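PDB 3I0N: DNA repair and telomere maintenance protein nbs1 from Schizosaccharomyces pombe, which serves, through its N-terminal FHA/BRCT-repeat region, as the phosphoprotein-binding adaptor of the MRN complex in DNA double-strand break repair, recombination and telomere maintenance. Local coordinates for residues Thr22-Arg27 with His47-Ile52; Trp2-Glu7 with Arg16-Gly21. All blocks are in the same frame, centred on the assembly; numbering follows the deposited sequence.

Interaction 1 of 2, residues Thr22-Arg27 with His47-Ile52; sequences TYIVGR and HARFTI
Over one face of the Phe50 ring sits the CG2 methyl of Val25, 3.8 Å from the ring centroid and only 10° off the normal, a CH-pi contact made nearly at the ring's middle. The Arg49 guanidinium is met in two ways: Ile24 CD1 lies over one face, 3.6 Å above the plane, while Thr22 OG1 takes a hydrogen bond at the edge, 2.7 Å from Arg49 NH1 and within the guanidinium plane. That bond is fairly straight (161° at the hydrogen), and bends at chi2 and chi3 turn the arginine chain back over the neighbouring strand to make it. At the edge of the Tyr23 ring lie the carbonyl oxygen of Phe50 and Ile52 CG1, the latter 4.1 Å from Tyr23 CE2. Thr22 places OG1 opposite its own backbone N (chi1 -171°), where it also meets Thr51 OG1 at 2.9 Å in a second hydrogen bond. An alanine in place of Arg49 would remove the guanidinium, and would probably leave Thr22 OG1 without its charged donor and Ile24 CD1 without the flat surface it covers. The two strands run antiparallel in the FHA domain, with Tyr23-Phe50 and Val25-Ala48 as hydrogen-bonded pairs and Thr22-Thr51 and Ile24-Arg49 as non-hydrogen-bonded pairs. Tyr23, Val25, Ala48 and Phe50 therefore share one face, and Thr22, Ile24, Arg49 and Thr51 the other. Near the Gly26 end the pairing is interrupted by a classic beta bulge: Val25 O accepts from His47 N at 2.7 Å and from Ala48 N at 3.0 Å. The His47 imidazole turns from Val25 into the loops, hydrogen-bonded through ND1 to Ser44 N and through NE2 to Gly78 O, consistent with the structural role of the Ser-x-x-His histidine in FHA domains.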
loop_
_atom_site.group_PDB
_atom_site.type_symbol
_atom_site.label_atom_id
_atom_site.label_comp_id
_atom_site.label_asym_id
_atom_site.label_seq_id
_atom_site.Cartn_x
_atom_site.Cartn_y
_atom_site.Cartn_z
ATOM N N THR A 22 17.478 -18.349 -1.790
ATOM C CA THR A 22 17.821 -19.526 -1.034
ATOM C C THR A 22 19.021 -19.259 -0.136
ATOM O O THR A 22 19.945 -18.557 -0.526
ATOM C CB THR A 22 18.012 -20.757 -1.965
ATOM O OG1 THR A 22 18.146 -21.937 -1.171
ATOM C CG2 THR A 22 19.230 -20.594 -2.886
ATOM N N TYR A 23 18.977 -19.810 1.074
ATOM C CA TYR A 23 19.953 -19.516 2.121
ATOM C C TYR A 23 20.454 -20.805 2.751
ATOM O O TYR A 23 19.656 -21.659 3.156
ATOM C CB TYR A 23 19.318 -18.631 3.216
ATOM C CG TYR A 23 18.695 -17.350 2.699
ATOM C CD1 TYR A 23 19.425 -16.157 2.680
ATOM C CD2 TYR A 23 17.377 -17.328 2.220
ATOM C CE1 TYR A 23 18.866 -14.977 2.204
ATOM C CE2 TYR A 23 16.806 -16.147 1.744
ATOM C CZ TYR A 23 17.561 -14.976 1.740
ATOM O OH TYR A 23 17.024 -13.795 1.264
ATOM N N ILE A 24 21.772 -20.945 2.837
ATOM C CA ILE A 24 22.372 -22.076 3.539
ATOM C C ILE A 24 22.624 -21.654 4.987
ATOM O O ILE A 24 23.219 -20.607 5.240
ATOM C CB ILE A 24 23.682 -22.564 2.855
ATOM C CG1 ILE A 24 23.438 -22.941 1.380
ATOM C CG2 ILE A 24 24.322 -23.711 3.621
ATOM C CD1 ILE A 24 22.568 -24.173 1.144
ATOM N N VAL A 25 22.161 -22.478 5.924
ATOM C CA VAL A 25 22.192 -22.155 7.344
ATOM C C VAL A 25 23.050 -23.171 8.083
ATOM O O VAL A 25 22.773 -24.362 8.041
ATOM C CB VAL A 25 20.755 -22.147 7.942
ATOM C CG1 VAL A 25 20.771 -21.676 9.385
ATOM C CG2 VAL A 25 19.822 -21.276 7.094
ATOM N N GLY A 26 24.091 -22.689 8.754
ATOM C CA GLY A 26 24.989 -23.542 9.517
ATOM C C GLY A 26 25.939 -22.729 10.373
ATOM O O GLY A 26 25.826 -21.501 10.425
ATOM N N ARG A 27 26.873 -23.412 11.041
ATOM C CA ARG A 27 27.870 -22.740 11.879
ATOM C C ARG A 27 29.160 -22.362 11.144
ATOM O O ARG A 27 29.885 -21.470 11.585
ATOM C CB ARG A 27 28.179 -23.537 13.163
ATOM C CG ARG A 27 28.760 -24.940 12.963
ATOM C CD ARG A 27 29.163 -25.564 14.299
ATOM N NE ARG A 27 29.599 -26.956 14.158
ATOM C CZ ARG A 27 30.864 -27.329 14.007
ATOM N NH1 ARG A 27 31.826 -26.420 13.981
ATOM N NH2 ARG A 27 31.174 -28.611 13.880
ATOM N N HIS A 47 23.732 -26.917 7.996
ATOM C CA HIS A 47 22.612 -27.650 8.601
ATOM C C HIS A 47 21.311 -27.670 7.783
ATOM O O HIS A 47 20.690 -28.719 7.621
ATOM C CB HIS A 47 22.323 -27.150 10.020
ATOM C CG HIS A 47 21.465 -28.083 10.817
ATOM N ND1 HIS A 47 21.976 -28.915 11.790
ATOM C CD2 HIS A 47 20.137 -28.340 10.763
ATOM C CE1 HIS A 47 20.998 -29.637 12.307
ATOM N NE2 HIS A 47 19.873 -29.309 11.699
ATOM N N ALA A 48 20.889 -26.511 7.295
ATOM C CA ALA A 48 19.605 -26.403 6.611
ATOM C C ALA A 48 19.678 -25.424 5.457
ATOM O O ALA A 48 20.509 -24.517 5.457
ATOM C CB ALA A 48 18.517 -25.963 7.596
ATOM N N ARG A 49 18.806 -25.607 4.473
ATOM C CA ARG A 49 18.579 -24.556 3.498
ATOM C C ARG A 49 17.166 -23.993 3.621
ATOM O O ARG A 49 16.191 -24.745 3.669
ATOM C CB ARG A 49 18.940 -24.997 2.070
ATOM C CG ARG A 49 17.785 -25.320 1.147
ATOM C CD ARG A 49 18.093 -24.977 -0.313
ATOM N NE ARG A 49 19.319 -25.598 -0.818
ATOM C CZ ARG A 49 20.208 -24.968 -1.586
ATOM N NH1 ARG A 49 20.017 -23.698 -1.920
ATOM N NH2 ARG A 49 21.299 -25.601 -2.015
ATOM N N PHE A 50 17.078 -22.671 3.725
ATOM C CA PHE A 50 15.806 -21.948 3.713
ATOM C C PHE A 50 15.620 -21.355 2.329
ATOM O O PHE A 50 16.480 -20.629 1.848
ATOM C CB PHE A 50 15.805 -20.783 4.721
ATOM C CG PHE A 50 15.966 -21.192 6.158
ATOM C CD1 PHE A 50 15.859 -22.528 6.557
ATOM C CD2 PHE A 50 16.176 -20.220 7.133
ATOM C CE1 PHE A 50 15.996 -22.890 7.885
ATOM C CE2 PHE A 50 16.310 -20.573 8.466
ATOM C CZ PHE A 50 16.220 -21.919 8.843
ATOM N N THR A 51 14.491 -21.662 1.703
ATOM C CA THR A 51 14.145 -21.106 0.401
ATOM C C THR A 51 12.817 -20.371 0.471
ATOM O O THR A 51 11.810 -20.917 0.943
ATOM C CB THR A 51 14.101 -22.189 -0.680
ATOM O OG1 THR A 51 15.410 -22.745 -0.818
ATOM C CG2 THR A 51 13.649 -21.603 -2.019
ATOM N N ILE A 52 12.840 -19.127 0.006
ATOM C CA ILE A 52 11.679 -18.250 0.020
ATOM C C ILE A 52 11.274 -18.018 -1.413
ATOM O O ILE A 52 12.084 -17.594 -2.237
ATOM C CB ILE A 52 12.007 -16.887 0.658
ATOM C CG1 ILE A 52 12.783 -17.059 1.970
ATOM C CG2 ILE A 52 10.753 -16.027 0.816
ATOM C CD1 ILE A 52 12.028 -17.627 3.083
#

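Interaction 2 of 2, residues Trp2-Glu7 with Arg16-Gly21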
loop_
_atom_site.group_PDB
_atom_site.type_symbol
_atom_site.label_atom_id
_atom_site.label_comp_id
_atom_site.label_asym_id
_atom_site.label_seq_id
_atom_site.Cartn_x
_atom_site.Cartn_y
_atom_site.Cartn_z
ATOM N N TRP A 2 9.459 -12.024 5.109
ATOM C CA TRP A 2 9.903 -12.957 6.137
ATOM C C TRP A 2 11.000 -12.358 7.002
ATOM O O TRP A 2 12.037 -11.884 6.507
ATOM C CB TRP A 2 10.363 -14.272 5.521
ATOM C CG TRP A 2 9.217 -15.190 5.211
ATOM C CD1 TRP A 2 8.745 -15.521 3.981
ATOM C CD2 TRP A 2 8.384 -15.867 6.158
ATOM N NE1 TRP A 2 7.672 -16.374 4.095
ATOM C CE2 TRP A 2 7.427 -16.601 5.421
ATOM C CE3 TRP A 2 8.353 -15.925 7.558
ATOM C CZ2 TRP A 2 6.461 -17.396 6.032
ATOM C CZ3 TRP A 2 7.388 -16.719 8.168
ATOM C CH2 TRP A 2 6.454 -17.438 7.404
ATOM N N ILE A 3 10.753 -12.357 8.301
ATOM C CA ILE A 3 11.756 -11.916 9.261
ATOM C C ILE A 3 12.135 -13.108 10.125
ATOM O O ILE A 3 11.255 -13.865 10.555
ATOM C CB ILE A 3 11.226 -10.728 10.107
ATOM C CG1 ILE A 3 10.814 -9.584 9.167
ATOM C CG2 ILE A 3 12.268 -10.261 11.129
ATOM C CD1 ILE A 3 10.245 -8.377 9.861
ATOM N N ILE A 4 13.436 -13.300 10.337
ATOM C CA ILE A 4 13.906 -14.295 11.302
ATOM C C ILE A 4 14.621 -13.671 12.491
ATOM O O ILE A 4 15.278 -12.638 12.371
ATOM C CB ILE A 4 14.766 -15.441 10.671
ATOM C CG1 ILE A 4 16.100 -14.927 10.113
ATOM C CG2 ILE A 4 13.949 -16.230 9.630
ATOM C CD1 ILE A 4 17.128 -16.033 9.872
ATOM N N GLU A 5 14.486 -14.324 13.636
ATOM C CA GLU A 5 15.006 -13.836 14.886
ATOM C C GLU A 5 15.234 -15.068 15.765
ATOM O O GLU A 5 14.577 -16.097 15.579
ATOM C CB GLU A 5 13.984 -12.862 15.490
ATOM C CG GLU A 5 14.150 -12.533 16.944
ATOM C CD GLU A 5 13.447 -13.515 17.878
ATOM O OE1 GLU A 5 12.485 -14.195 17.460
ATOM O OE2 GLU A 5 13.866 -13.586 19.045
ATOM N N ALA A 6 16.175 -14.977 16.695
ATOM C CA ALA A 6 16.453 -16.090 17.595
ATOM C C ALA A 6 16.822 -15.589 18.981
ATOM O O ALA A 6 17.425 -14.527 19.121
ATOM C CB ALA A 6 17.554 -16.966 17.036
ATOM N N GLU A 7 16.428 -16.357 19.993
ATOM C CA GLU A 7 16.788 -16.098 21.383
ATOM C C GLU A 7 18.257 -16.461 21.592
ATOM O O GLU A 7 18.806 -17.311 20.886
ATOM C CB GLU A 7 15.876 -16.908 22.312
ATOM C CG GLU A 7 16.160 -16.780 23.813
ATOM C CD GLU A 7 15.647 -15.481 24.420
ATOM O OE1 GLU A 7 14.837 -14.788 23.764
ATOM O OE2 GLU A 7 16.051 -15.161 25.559
ATOM N N ARG A 16 16.757 -10.810 10.857
ATOM C CA ARG A 16 17.124 -10.784 9.442
ATOM C C ARG A 16 15.876 -10.791 8.579
ATOM O O ARG A 16 14.900 -11.430 8.928
ATOM C CB ARG A 16 18.003 -11.987 9.061
ATOM C CG ARG A 16 19.037 -12.411 10.098
ATOM C CD ARG A 16 20.091 -11.344 10.355
ATOM N NE ARG A 16 21.025 -11.774 11.395
ATOM C CZ ARG A 16 22.129 -12.497 11.186
ATOM N NH1 ARG A 16 22.471 -12.882 9.955
ATOM N NH2 ARG A 16 22.893 -12.835 12.217
ATOM N N ILE A 17 15.912 -10.072 7.460
ATOM C CA ILE A 17 14.850 -10.175 6.468
ATOM C C ILE A 17 15.267 -11.131 5.345
ATOM O O ILE A 17 16.249 -10.891 4.655
ATOM C CB ILE A 17 14.402 -8.785 5.913
ATOM C CG1 ILE A 17 13.852 -7.922 7.059
ATOM C CG2 ILE A 17 13.347 -8.969 4.805
ATOM C CD1 ILE A 17 13.265 -6.565 6.671
ATOM N N LEU A 18 14.518 -12.217 5.176
ATOM C CA LEU A 18 14.801 -13.183 4.120
ATOM C C LEU A 18 13.945 -12.909 2.893
ATOM O O LEU A 18 12.807 -13.371 2.804
ATOM C CB LEU A 18 14.599 -14.616 4.602
ATOM C CG LEU A 18 15.318 -15.030 5.885
ATOM C CD1 LEU A 18 15.067 -16.507 6.165
ATOM C CD2 LEU A 18 16.812 -14.741 5.801
ATOM N N PHE A 19 14.515 -12.157 1.953
ATOM C CA PHE A 19 13.900 -11.893 0.663
ATOM C C PHE A 19 13.908 -13.181 -0.148
ATOM O O PHE A 19 14.745 -14.049 0.112
ATOM C CB PHE A 19 14.695 -10.815 -0.091
ATOM C CG PHE A 19 14.633 -9.457 0.547
ATOM C CD1 PHE A 19 13.415 -8.813 0.737
ATOM C CD2 PHE A 19 15.792 -8.811 0.942
ATOM C CE1 PHE A 19 13.360 -7.549 1.324
ATOM C CE2 PHE A 19 15.742 -7.549 1.526
ATOM C CZ PHE A 19 14.524 -6.921 1.717
ATOM N N PRO A 20 12.997 -13.307 -1.138
ATOM C CA PRO A 20 12.963 -14.493 -1.998
ATOM C C PRO A 20 14.343 -14.890 -2.462
ATOM O O PRO A 20 15.122 -14.042 -2.889
ATOM C CB PRO A 20 12.098 -14.040 -3.179
ATOM C CG PRO A 20 11.104 -13.132 -2.522
ATOM C CD PRO A 20 11.911 -12.367 -1.488
ATOM N N GLY A 21 14.638 -16.178 -2.364
ATOM C CA GLY A 21 15.957 -16.701 -2.668
ATOM C C GLY A 21 16.223 -17.938 -1.849
ATOM O O GLY A 21 15.314 -18.520 -1.277
HETATM O O HOH W 1 10.331 -12.426 2.506
#
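Ile4 CG2 and Leu18 CD1 meet at 3.7 Å, their side chains crossing at about a right angle on the face that also carries Trp2 and Arg16. Ile4 holds CG1 between its backbone N and carbonyl carbon (chi1 66°), which sets this branch against the aliphatic root of Arg16, 3.7 Å from Arg16 CB, and turns CG2 toward Leu18. On the other face Ile3 and Ile17 lie side by side and point the same way, their CG1 atoms 4.1 Å apart. Strands 2-6 and 16-18, consecutive in the chain and antiparallel with 142° between their segment directions, form a beta hairpin with apolar side chains on both faces. Its backbone core is the pair Ile4-Arg16, bonded in both directions: Ile4 N to Arg16 O and Arg16 N to Ile4 O, each 2.8 Å. Toward Trp2, Leu18 N bonds Trp2 O with the donor tilted 27° from the carbonyl plane, and a water joins Trp2 N (2.8 Å) to Leu18 O (2.7 Å). Polar ends turn outward from the hairpin: Arg16 salt-bridges Asp31 and bonds Leu11 O, and Trp2 NE1 bonds Cys66 O. Arg16 therefore lends its hydrocarbon part to the buried packing while its charge is met elsewhere, and the water supplies a link between backbone groups that the hairpin strands do not bond directly.

In the fold
Interactions 1 and 2 lie in series along the chain, their centres 11 Å apart, and strand 16-18 leads directly into strand 21-26. They touch at the turn: Gly21 O is 2.9 Å from Ile52 N, a probable hydrogen bond, and Tyr23 OH reaches back to bond Phe19 O. Leu18 of the hairpin packs on Tyr23, Phe50 and Ile52, and Trp2 also touches Ile52, so the two sheets meet through apolar side chains, as in the beta sandwich of FHA domains. On the hairpin's opposite face Ile17 reaches helix 190-193, whereas interaction 1 lies farther out, its centre about 30 Å from the chain centre against about 21 Å for interaction 2.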